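PDB 1SFS: hypothetical protein from Geobacillus stearothermophilus, which is of unknown function but carries an Rv2525c-like, glycoside hydrolase-like domain and has been considered a possible bacterial lysozyme. Local coordinates for residues I29-A35 against P53-Y59; K121-I127 against Y150-A156; W184-P190 against V214-R219. All coordinates share one frame; numbering follows the deposited sequence.

How the contacts relate
Three contacts in series along the chain pair neighbouring strands of one mixed sheet, and none nests within or crosses another. Contact 1 comes first: residues 29-35 meet 53-59 and close the connection that contains helix 40-49. Contact 2 follows, with 121-127 beside 150-156 and helix 135-145 between them. Contact 3, from 184-190 to 214-219, closes a connection of similar length to that of contact 2, but without helix. It touches both of the others: the D33 carboxylate and the W30 indole of contact 1 reach Q216 and Y217, while Y155 of contact 2 holds Q216 and R219 and meets W184. Contacts 1 and 2 do not touch, although their nearest atoms are only about 5 Å apart.

Contact 1 of 3, residues I29-A35 against P53-Y59; sequences IWGVDSA and PKFWGRY
V32 lays its CG2 methyl over a face of W56, 3.5 Å from the centroid of the six-membered ring. Its chi1 of -62° puts CG1 anti to the carbonyl carbon and leaves CG2 between N and C, where it comes over the indole. The edge of the same ring is used too, NE1 of W56 donating to OG of S34 at 2.9 Å, nearly in the ring plane; OG also bonds Q36. On the sheet's other side F55 turns a face to G31, whose CA stands 3.8 Å from the ring centroid. Further along, the bent chain of R58 brings NH1 to S34 O at 3.1 Å, while E74 pairs with its NE and E68 O takes NH2.

The parallel backbones supply the frame, with V32 O receiving G57 N at 2.8 Å and G57 O receiving S34 N at 3.0 Å. A water joins OD1 of D33 to OH of Y59, and OD2 of D33 is held by N229 and Q216. Helix 40-49, the crossover between the strands, packs on V32 and W56. The W56 N-H, the R58 guanidinium and D33 OD2 thus all have partners, which should hold these buried groups in place.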
loop_
_atom_site.group_PDB
_atom_site.type_symbol
_atom_site.label_atom_id
_atom_site.label_comp_id
_atom_site.label_asym_id
_atom_site.label_seq_id
_atom_site.Cartn_x
_atom_site.Cartn_y
_atom_site.Cartn_z
ATOM N N ILE A 29 -9.394 8.859 -7.533
ATOM C CA ILE A 29 -10.354 8.276 -6.566
ATOM C C ILE A 29 -9.757 8.524 -5.212
ATOM O O ILE A 29 -8.572 8.325 -5.016
ATOM C CB ILE A 29 -10.380 6.748 -6.903
ATOM C CG1 ILE A 29 -10.829 6.525 -8.332
ATOM C CG2 ILE A 29 -11.208 6.005 -5.916
ATOM C CD1 ILE A 29 -12.282 6.598 -8.509
ATOM N N TRP A 30 -10.529 8.896 -4.222
ATOM C CA TRP A 30 -10.020 9.298 -2.907
ATOM C C TRP A 30 -10.191 8.200 -1.896
ATOM O O TRP A 30 -11.219 7.496 -1.887
ATOM C CB TRP A 30 -10.772 10.561 -2.472
ATOM C CG TRP A 30 -10.271 11.217 -1.207
ATOM C CD1 TRP A 30 -9.255 12.125 -1.080
ATOM C CD2 TRP A 30 -10.805 11.024 0.092
ATOM N NE1 TRP A 30 -9.113 12.495 0.216
ATOM C CE2 TRP A 30 -10.046 11.849 0.967
ATOM C CE3 TRP A 30 -11.855 10.236 0.599
ATOM C CZ2 TRP A 30 -10.328 11.885 2.311
ATOM C CZ3 TRP A 30 -12.121 10.284 1.951
ATOM C CH2 TRP A 30 -11.369 11.103 2.775
ATOM N N GLY A 31 -9.210 8.078 -1.020
ATOM C CA GLY A 31 -9.274 7.117 0.070
ATOM C C GLY A 31 -8.341 7.486 1.186
ATOM O O GLY A 31 -7.783 8.574 1.204
ATOM N N VAL A 32 -8.244 6.564 2.154
ATOM C CA VAL A 32 -7.486 6.837 3.359
ATOM C C VAL A 32 -6.678 5.601 3.742
ATOM O O VAL A 32 -6.785 4.562 3.089
ATOM C CB VAL A 32 -8.417 7.258 4.548
ATOM C CG1 VAL A 32 -9.149 8.546 4.190
ATOM C CG2 VAL A 32 -9.363 6.148 4.942
ATOM N N ASP A 33 -5.870 5.698 4.773
ATOM C CA ASP A 33 -5.241 4.535 5.376
ATOM C C ASP A 33 -5.099 4.830 6.884
ATOM O O ASP A 33 -5.072 5.994 7.298
ATOM C CB ASP A 33 -3.897 4.181 4.717
ATOM C CG ASP A 33 -2.855 5.231 4.858
ATOM O OD1 ASP A 33 -2.251 5.287 5.982
ATOM O OD2 ASP A 33 -2.625 6.007 3.909
ATOM N N SER A 34 -4.986 3.768 7.671
ATOM C CA SER A 34 -4.801 3.936 9.099
ATOM C C SER A 34 -4.066 2.759 9.708
ATOM O O SER A 34 -4.258 1.605 9.345
ATOM C CB SER A 34 -6.143 4.119 9.799
ATOM O OG SER A 34 -7.006 3.010 9.670
ATOM N N ALA A 35 -3.273 3.083 10.733
ATOM C CA ALA A 35 -2.640 2.083 11.559
ATOM C C ALA A 35 -3.647 1.267 12.367
ATOM O O ALA A 35 -3.470 0.095 12.600
ATOM C CB ALA A 35 -1.663 2.748 12.493
ATOM N N PRO A 53 -14.449 7.441 1.740
ATOM C CA PRO A 53 -13.273 6.788 1.148
ATOM C C PRO A 53 -13.708 5.685 0.225
ATOM O O PRO A 53 -14.595 4.889 0.573
ATOM C CB PRO A 53 -12.534 6.302 2.375
ATOM C CG PRO A 53 -13.651 5.965 3.341
ATOM C CD PRO A 53 -14.687 7.038 3.125
ATOM N N LYS A 54 -13.056 5.536 -0.919
ATOM C CA LYS A 54 -13.331 4.431 -1.819
ATOM C C LYS A 54 -12.450 3.223 -1.496
ATOM O O LYS A 54 -12.777 2.091 -1.899
ATOM C CB LYS A 54 -13.201 4.838 -3.272
ATOM C CG LYS A 54 -14.035 6.024 -3.648
ATOM C CD LYS A 54 -15.424 6.161 -3.057
ATOM C CE LYS A 54 -16.206 7.437 -3.402
ATOM N NZ LYS A 54 -15.555 8.747 -2.889
ATOM N N PHE A 55 -11.378 3.446 -0.764
ATOM C CA PHE A 55 -10.455 2.420 -0.357
ATOM C C PHE A 55 -9.853 2.835 0.970
ATOM O O PHE A 55 -9.838 4.029 1.300
ATOM C CB PHE A 55 -9.386 2.115 -1.410
ATOM C CG PHE A 55 -8.515 3.320 -1.761
ATOM C CD1 PHE A 55 -7.323 3.529 -1.080
ATOM C CD2 PHE A 55 -8.908 4.226 -2.714
ATOM C CE1 PHE A 55 -6.549 4.640 -1.388
ATOM C CE2 PHE A 55 -8.110 5.347 -3.025
ATOM C CZ PHE A 55 -6.931 5.536 -2.369
ATOM N N TRP A 56 -9.366 1.835 1.701
ATOM C CA TRP A 56 -8.838 2.070 3.052
ATOM C C TRP A 56 -7.625 1.183 3.228
ATOM O O TRP A 56 -7.747 -0.055 3.254
ATOM C CB TRP A 56 -9.918 1.823 4.088
ATOM C CG TRP A 56 -9.637 2.461 5.436
ATOM C CD1 TRP A 56 -8.509 2.366 6.190
ATOM C CD2 TRP A 56 -10.538 3.297 6.178
ATOM N NE1 TRP A 56 -8.640 3.112 7.329
ATOM C CE2 TRP A 56 -9.864 3.674 7.350
ATOM C CE3 TRP A 56 -11.818 3.780 5.944
ATOM C CZ2 TRP A 56 -10.472 4.501 8.299
ATOM C CZ3 TRP A 56 -12.414 4.596 6.889
ATOM C CH2 TRP A 56 -11.735 4.941 8.048
ATOM N N GLY A 57 -6.445 1.766 3.341
ATOM C CA GLY A 57 -5.212 1.036 3.567
ATOM C C GLY A 57 -5.146 0.527 5.012
ATOM O O GLY A 57 -5.349 1.287 5.947
ATOM N N ARG A 58 -4.867 -0.751 5.137
ATOM C CA ARG A 58 -4.822 -1.427 6.417
ATOM C C ARG A 58 -3.750 -2.489 6.403
ATOM O O ARG A 58 -3.352 -3.004 5.362
ATOM C CB ARG A 58 -6.176 -2.083 6.716
ATOM C CG ARG A 58 -7.275 -1.089 7.052
ATOM C CD ARG A 58 -7.044 -0.378 8.409
ATOM N NE ARG A 58 -7.117 -1.380 9.465
ATOM C CZ ARG A 58 -6.129 -1.845 10.186
ATOM N NH1 ARG A 58 -4.900 -1.292 10.144
ATOM N NH2 ARG A 58 -6.359 -2.870 10.980
ATOM N N TYR A 59 -3.282 -2.845 7.596
ATOM C CA TYR A 59 -2.116 -3.717 7.761
ATOM C C TYR A 59 -2.501 -5.154 7.927
ATOM O O TYR A 59 -3.417 -5.529 8.666
ATOM C CB TYR A 59 -1.261 -3.198 8.955
ATOM C CG TYR A 59 -0.735 -1.856 8.627
ATOM C CD1 TYR A 59 -1.470 -0.697 8.866
ATOM C CD2 TYR A 59 0.469 -1.694 7.940
ATOM C CE1 TYR A 59 -0.999 0.547 8.505
ATOM C CE2 TYR A 59 0.961 -0.473 7.587
ATOM C CZ TYR A 59 0.243 0.664 7.862
ATOM O OH TYR A 59 0.668 1.908 7.496
HETATM O O HOH W 1 -13.395 9.380 -4.772
HETATM O O HOH W 2 -1.077 3.858 7.915
#

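Contact 2 of 3, residues K121-I127 against Y150-A156; sequences KLLFANI and YRPGLYA
F124 lays one ring face against the backbone of G153, the CA 3.8 Å from the ring centroid and displaced toward the rim. A side chain on G153 would run into CD1 of F124. In one of the two conformers modelled for each, N126 and Y155 run side by side, amide and ring planes 11° apart, with OD1 of N126 3.3 Å from CD2 of Y155. Both leave the sheet on the F124 side, CG anti to the backbone N (chi1 180° and 167°); E128 takes the N126 amide, and R219 and Q216 meet the Y155 hydroxyl. L122 and R151 also travel together, CD2 of the leucine 3.7 Å from CG of the extended arginine, whose NE goes on to Q180 O.

On the side of L123 and A125, L123 slants across Y150, its CD1 oblique to the ring and 3.8 Å from CG of Y150, whereas I127 again runs alongside L154, their CD1 and CD2 atoms 4.0 Å apart. Six backbone bonds join the strands. Helix 135-145 covers A125, P152 and L154 through W141, a beta-alpha-beta crossover belonging to the parallel part of the mixed sheet in this glycoside hydrolase-like domain.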
loop_
_atom_site.group_PDB
_atom_site.type_symbol
_atom_site.label_atom_id
_atom_site.label_comp_id
_atom_site.label_asym_id
_atom_site.label_seq_id
_atom_site.Cartn_x
_atom_site.Cartn_y
_atom_site.Cartn_z
ATOM N N LYS A 121 -5.381 -10.006 -6.261
ATOM C CA LYS A 121 -5.430 -8.791 -5.454
ATOM C C LYS A 121 -4.026 -8.371 -5.069
ATOM O O LYS A 121 -3.140 -9.212 -4.882
ATOM C CB LYS A 121 -6.298 -8.984 -4.245
ATOM C CG LYS A 121 -7.730 -9.386 -4.493
ATOM C CD LYS A 121 -8.505 -8.385 -5.301
ATOM C CE LYS A 121 -9.949 -8.848 -5.493
ATOM N NZ LYS A 121 -10.637 -7.864 -6.392
ATOM N N LEU A 122 -3.813 -7.062 -4.966
ATOM C CA LEU A 122 -2.542 -6.492 -4.547
ATOM C C LEU A 122 -2.261 -6.652 -3.071
ATOM O O LEU A 122 -3.158 -6.467 -2.235
ATOM C CB LEU A 122 -2.548 -4.996 -4.870
ATOM C CG LEU A 122 -2.279 -4.641 -6.327
ATOM C CD1 LEU A 122 -2.823 -3.289 -6.683
ATOM C CD2 LEU A 122 -0.786 -4.717 -6.615
ATOM N N LEU A 123 -1.005 -6.904 -2.747
ATOM C CA LEU A 123 -0.455 -6.820 -1.390
ATOM C C LEU A 123 0.703 -5.832 -1.429
ATOM O O LEU A 123 1.639 -6.054 -2.225
ATOM C CB LEU A 123 0.020 -8.163 -0.862
ATOM C CG LEU A 123 -0.967 -9.320 -0.934
ATOM C CD1 LEU A 123 -0.327 -10.596 -0.464
ATOM C CD2 LEU A 123 -2.247 -9.047 -0.152
ATOM N N PHE A 124 0.668 -4.779 -0.652
ATOM C CA PHE A 124 1.707 -3.738 -0.696
ATOM C C PHE A 124 2.747 -3.923 0.364
ATOM O O PHE A 124 2.446 -3.943 1.554
ATOM C CB PHE A 124 1.091 -2.356 -0.542
ATOM C CG PHE A 124 0.414 -1.862 -1.799
ATOM C CD1 PHE A 124 1.086 -1.021 -2.666
ATOM C CD2 PHE A 124 -0.876 -2.260 -2.142
ATOM C CE1 PHE A 124 0.515 -0.611 -3.857
ATOM C CE2 PHE A 124 -1.445 -1.845 -3.334
ATOM C CZ PHE A 124 -0.759 -1.020 -4.175
ATOM N N ALA A 125 4.015 -3.942 -0.015
ATOM C CA ALA A 125 5.134 -3.912 0.920
ATOM C C ALA A 125 5.385 -2.502 1.386
ATOM O O ALA A 125 5.554 -1.603 0.576
ATOM C CB ALA A 125 6.376 -4.449 0.239
ATOM N N ASN A 126 5.524 -2.312 2.701
ATOM C CA ASN A 126 5.786 -1.021 3.302
ATOM C C ASN A 126 7.257 -0.653 3.366
ATOM O O ASN A 126 7.919 -0.986 4.357
ATOM C CB ASN A 126 5.226 -1.102 4.732
ATOM C CG ASN A 126 5.460 0.198 5.430
ATOM O OD1 ASN A 126 4.777 1.165 5.081
ATOM N ND2 ASN A 126 6.357 0.243 6.397
ATOM N N ILE A 127 7.770 0.032 2.366
ATOM C CA ILE A 127 9.209 0.359 2.308
ATOM C C ILE A 127 9.361 1.796 2.715
ATOM O O ILE A 127 9.219 2.711 1.901
ATOM C CB ILE A 127 9.798 0.076 0.946
ATOM C CG1 ILE A 127 9.561 -1.372 0.493
ATOM C CG2 ILE A 127 11.286 0.429 0.958
ATOM C CD1 ILE A 127 9.969 -1.744 -0.903
ATOM N N TYR A 150 -1.378 -13.470 -5.897
ATOM C CA TYR A 150 -1.408 -12.094 -5.408
ATOM C C TYR A 150 -0.465 -11.255 -6.257
ATOM O O TYR A 150 0.548 -11.718 -6.774
ATOM C CB TYR A 150 -1.006 -12.058 -3.952
ATOM C CG TYR A 150 -2.037 -12.722 -3.074
ATOM C CD1 TYR A 150 -1.845 -13.992 -2.592
ATOM C CD2 TYR A 150 -3.246 -12.115 -2.768
ATOM C CE1 TYR A 150 -2.783 -14.616 -1.808
ATOM C CE2 TYR A 150 -4.192 -12.724 -1.992
ATOM C CZ TYR A 150 -3.969 -13.978 -1.510
ATOM O OH TYR A 150 -4.899 -14.621 -0.726
ATOM N N ARG A 151 -0.802 -9.986 -6.417
ATOM C CA ARG A 151 -0.037 -9.059 -7.224
ATOM C C ARG A 151 0.860 -8.211 -6.335
ATOM O O ARG A 151 0.396 -7.755 -5.266
ATOM C CB ARG A 151 -0.967 -8.202 -8.076
ATOM C CG ARG A 151 -0.236 -7.398 -9.131
ATOM C CD ARG A 151 -1.195 -6.584 -9.999
ATOM N NE ARG A 151 -0.389 -5.860 -10.996
ATOM C CZ ARG A 151 -0.878 -5.176 -12.012
ATOM N NH1 ARG A 151 -0.126 -4.542 -12.856
ATOM N NH2 ARG A 151 -2.208 -5.070 -12.165
ATOM N N PRO A 152 2.090 -7.938 -6.722
ATOM C CA PRO A 152 3.000 -7.169 -5.858
ATOM C C PRO A 152 2.731 -5.683 -5.900
ATOM O O PRO A 152 2.753 -5.040 -6.942
ATOM C CB PRO A 152 4.384 -7.493 -6.436
ATOM C CG PRO A 152 4.147 -7.899 -7.840
ATOM C CD PRO A 152 2.785 -8.526 -7.888
ATOM N N GLY A 153 2.551 -5.118 -4.722
ATOM C CA GLY A 153 2.520 -3.678 -4.528
ATOM C C GLY A 153 3.736 -3.216 -3.769
ATOM O O GLY A 153 4.296 -3.971 -2.940
ATOM N N LEU A 154 4.163 -1.985 -4.006
ATOM C CA LEU A 154 5.290 -1.377 -3.322
ATOM C C LEU A 154 4.850 -0.005 -2.833
ATOM O O LEU A 154 4.528 0.842 -3.660
ATOM C CB LEU A 154 6.478 -1.234 -4.275
ATOM C CG LEU A 154 7.000 -2.540 -4.868
ATOM C CD1 LEU A 154 7.870 -2.273 -6.089
ATOM C CD2 LEU A 154 7.741 -3.348 -3.840
ATOM N N TYR A 155 4.781 0.222 -1.519
ATOM C CA TYR A 155 4.566 1.537 -0.913
ATOM C C TYR A 155 5.953 2.058 -0.597
ATOM O O TYR A 155 6.700 1.433 0.153
ATOM C CB TYR A 155 3.768 1.523 0.364
ATOM C CG TYR A 155 3.767 2.783 1.207
ATOM C CD1 TYR A 155 2.918 3.856 0.903
ATOM C CD2 TYR A 155 4.608 2.932 2.319
ATOM C CE1 TYR A 155 2.916 5.013 1.693
ATOM C CE2 TYR A 155 4.594 4.063 3.094
ATOM C CZ TYR A 155 3.738 5.094 2.779
ATOM O OH TYR A 155 3.777 6.258 3.585
ATOM N N ALA A 156 6.229 3.221 -1.175
ATOM C CA ALA A 156 7.588 3.744 -1.064
ATOM C C ALA A 156 7.616 5.202 -1.463
ATOM O O ALA A 156 6.701 5.730 -2.078
ATOM C CB ALA A 156 8.519 2.942 -1.914
#

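Contact 3 of 3, residues W184-P190 against V214-R219; sequences WSAAPRP and VWQYGR
R189 and R219 stack face to face, guanidinium centres 3.5 Å apart and planes at 11°. Although both are cationic, surrounding acceptors should offset much of the repulsion: R219 NE gives a straight bond to OE1 of Q216 at 3.0 Å, nearly in its guanidinium plane, and R219 NH2 goes to Y155 OH. A water accepts from R189 NE and lies 2.7 Å from Q216 OE1.

Among the other polar contacts, W215 NE1 donates to P188 O at 2.8 Å, in the carbonyl plane. The strands are tied by S185 N to V214 O and by Q216 N to S185 O, each 2.9 Å.

Apolar packing divides between the two tryptophans. With its first torsion fully extended (chi1 179°), W184 swings its indole beside V214, whose CG1 stands over the five-membered ring 3.7 Å from the centroid. P188 sits by NE1 and CZ2 of W215, and P190 CD comes to CZ2 at 3.9 Å. An alanine in place of W215 would probably leave P188 O without its indole donor and open a gap beside P188 and P190, freeing that loop to shift.

Strand 151-156 flanks W184 and A186 through backbone bonds, W184 reaches L86 and I88 of strand 84-89, and strand 227-231 borders Q216 and R219, where Y217 and G218 form a classic beta bulge opposite T228.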
loop_
_atom_site.group_PDB
_atom_site.type_symbol
_atom_site.label_atom_id
_atom_site.label_comp_id
_atom_site.label_asym_id
_atom_site.label_seq_id
_atom_site.Cartn_x
_atom_site.Cartn_y
_atom_site.Cartn_z
ATOM N N TRP A 184 2.548 2.553 -4.786
ATOM C CA TRP A 184 1.867 3.526 -3.952
ATOM C C TRP A 184 2.945 4.502 -3.496
ATOM O O TRP A 184 3.799 4.151 -2.686
ATOM C CB TRP A 184 1.193 2.799 -2.782
ATOM C CG TRP A 184 0.450 3.651 -1.799
ATOM C CD1 TRP A 184 0.234 4.994 -1.781
ATOM C CD2 TRP A 184 -0.179 3.118 -0.641
ATOM N NE1 TRP A 184 -0.520 5.333 -0.682
ATOM C CE2 TRP A 184 -0.777 4.218 0.040
ATOM C CE3 TRP A 184 -0.294 1.835 -0.127
ATOM C CZ2 TRP A 184 -1.484 4.050 1.233
ATOM C CZ3 TRP A 184 -0.980 1.687 1.046
ATOM C CH2 TRP A 184 -1.562 2.786 1.704
ATOM N N SER A 185 2.934 5.704 -4.071
ATOM C CA SER A 185 3.974 6.673 -3.812
ATOM C C SER A 185 3.643 7.544 -2.623
ATOM O O SER A 185 2.524 8.070 -2.523
ATOM C CB SER A 185 4.134 7.557 -5.055
ATOM O OG SER A 185 5.122 8.523 -4.782
ATOM N N ALA A 186 4.624 7.748 -1.752
ATOM C CA ALA A 186 4.533 8.591 -0.583
ATOM C C ALA A 186 5.083 9.986 -0.779
ATOM O O ALA A 186 5.378 10.666 0.195
ATOM C CB ALA A 186 5.237 7.903 0.593
ATOM N N ALA A 187 5.173 10.463 -2.016
ATOM C CA ALA A 187 5.668 11.810 -2.297
ATOM C C ALA A 187 5.010 12.349 -3.547
ATOM O O ALA A 187 4.668 11.548 -4.442
ATOM C CB ALA A 187 7.189 11.748 -2.562
ATOM N N PRO A 188 4.902 13.653 -3.692
ATOM C CA PRO A 188 5.117 14.648 -2.626
ATOM C C PRO A 188 3.972 14.595 -1.640
ATOM O O PRO A 188 2.976 13.874 -1.835
ATOM C CB PRO A 188 5.145 15.983 -3.408
ATOM C CG PRO A 188 4.210 15.711 -4.530
ATOM C CD PRO A 188 4.416 14.275 -4.942
ATOM N N ARG A 189 4.073 15.359 -0.574
ATOM C CA ARG A 189 3.135 15.297 0.522
ATOM C C ARG A 189 2.645 16.683 0.892
ATOM O O ARG A 189 3.076 17.300 1.892
ATOM C CB ARG A 189 3.853 14.640 1.710
ATOM C CG ARG A 189 2.975 14.221 2.843
ATOM C CD ARG A 189 3.732 13.536 4.003
ATOM N NE ARG A 189 4.399 12.383 3.473
ATOM C CZ ARG A 189 5.597 11.919 3.739
ATOM N NH1 ARG A 189 6.371 12.473 4.659
ATOM N NH2 ARG A 189 5.986 10.842 3.057
ATOM N N PRO A 190 1.785 17.281 0.070
ATOM C CA PRO A 190 1.298 18.645 0.340
ATOM C C PRO A 190 0.466 18.730 1.609
ATOM O O PRO A 190 0.424 19.818 2.175
ATOM C CB PRO A 190 0.456 18.960 -0.893
ATOM C CG PRO A 190 0.019 17.614 -1.452
ATOM C CD PRO A 190 1.253 16.765 -1.194
ATOM N N VAL A 214 -1.300 4.711 -6.779
ATOM C CA VAL A 214 -1.745 5.238 -5.498
ATOM C C VAL A 214 -0.793 6.334 -5.080
ATOM O O VAL A 214 0.410 6.227 -5.331
ATOM C CB VAL A 214 -1.861 4.172 -4.383
ATOM C CG1 VAL A 214 -2.938 4.570 -3.385
ATOM C CG2 VAL A 214 -2.078 2.770 -4.933
ATOM N N TRP A 215 -1.290 7.349 -4.380
ATOM C CA TRP A 215 -0.508 8.475 -3.937
ATOM C C TRP A 215 -0.958 8.861 -2.523
ATOM O O TRP A 215 -2.117 9.296 -2.351
ATOM C CB TRP A 215 -0.716 9.659 -4.880
ATOM C CG TRP A 215 0.017 10.890 -4.488
ATOM C CD1 TRP A 215 1.186 11.020 -3.817
ATOM C CD2 TRP A 215 -0.397 12.237 -4.756
ATOM N NE1 TRP A 215 1.515 12.328 -3.658
ATOM C CE2 TRP A 215 0.547 13.103 -4.222
ATOM C CE3 TRP A 215 -1.523 12.775 -5.393
ATOM C CZ2 TRP A 215 0.425 14.493 -4.307
ATOM C CZ3 TRP A 215 -1.658 14.151 -5.480
ATOM C CH2 TRP A 215 -0.690 14.982 -4.941
ATOM N N GLN A 216 -0.094 8.757 -1.546
ATOM C CA GLN A 216 -0.357 9.262 -0.191
ATOM C C GLN A 216 0.043 10.744 -0.204
ATOM O O GLN A 216 1.227 11.061 -0.124
ATOM C CB GLN A 216 0.372 8.472 0.848
ATOM C CG GLN A 216 -0.127 8.776 2.258
ATOM C CD GLN A 216 0.696 8.020 3.246
ATOM O OE1 GLN A 216 1.905 8.308 3.348
ATOM N NE2 GLN A 216 0.098 7.062 3.924
ATOM N N TYR A 217 -0.939 11.626 -0.325
ATOM C CA TYR A 217 -0.635 13.035 -0.437
ATOM C C TYR A 217 -0.615 13.780 0.886
ATOM O O TYR A 217 -0.174 14.933 0.940
ATOM C CB TYR A 217 -1.587 13.707 -1.435
ATOM C CG TYR A 217 -2.987 13.871 -0.963
ATOM C CD1 TYR A 217 -3.386 15.002 -0.292
ATOM C CD2 TYR A 217 -3.991 12.957 -1.240
ATOM C CE1 TYR A 217 -4.690 15.181 0.134
ATOM C CE2 TYR A 217 -5.291 13.110 -0.827
ATOM C CZ TYR A 217 -5.660 14.245 -0.136
ATOM O OH TYR A 217 -6.955 14.396 0.266
ATOM N N GLY A 218 -1.063 13.124 1.962
ATOM C CA GLY A 218 -0.988 13.721 3.260
ATOM C C GLY A 218 -0.983 12.680 4.355
ATOM O O GLY A 218 -1.591 11.609 4.200
ATOM N N ARG A 219 -0.325 12.977 5.467
ATOM C CA ARG A 219 -0.308 12.114 6.634
ATOM C C ARG A 219 -0.938 12.839 7.811
ATOM O O ARG A 219 -0.791 14.072 7.957
ATOM C CB ARG A 219 1.127 11.660 6.996
ATOM C CG ARG A 219 1.721 10.709 5.995
ATOM C CD ARG A 219 3.136 10.330 6.433
ATOM N NE ARG A 219 3.703 9.350 5.538
ATOM C CZ ARG A 219 4.990 8.975 5.631
ATOM N NH1 ARG A 219 5.875 9.438 6.500
ATOM N NH2 ARG A 219 5.379 8.061 4.763
HETATM O O HOH W 3 2.893 10.521 2.155
#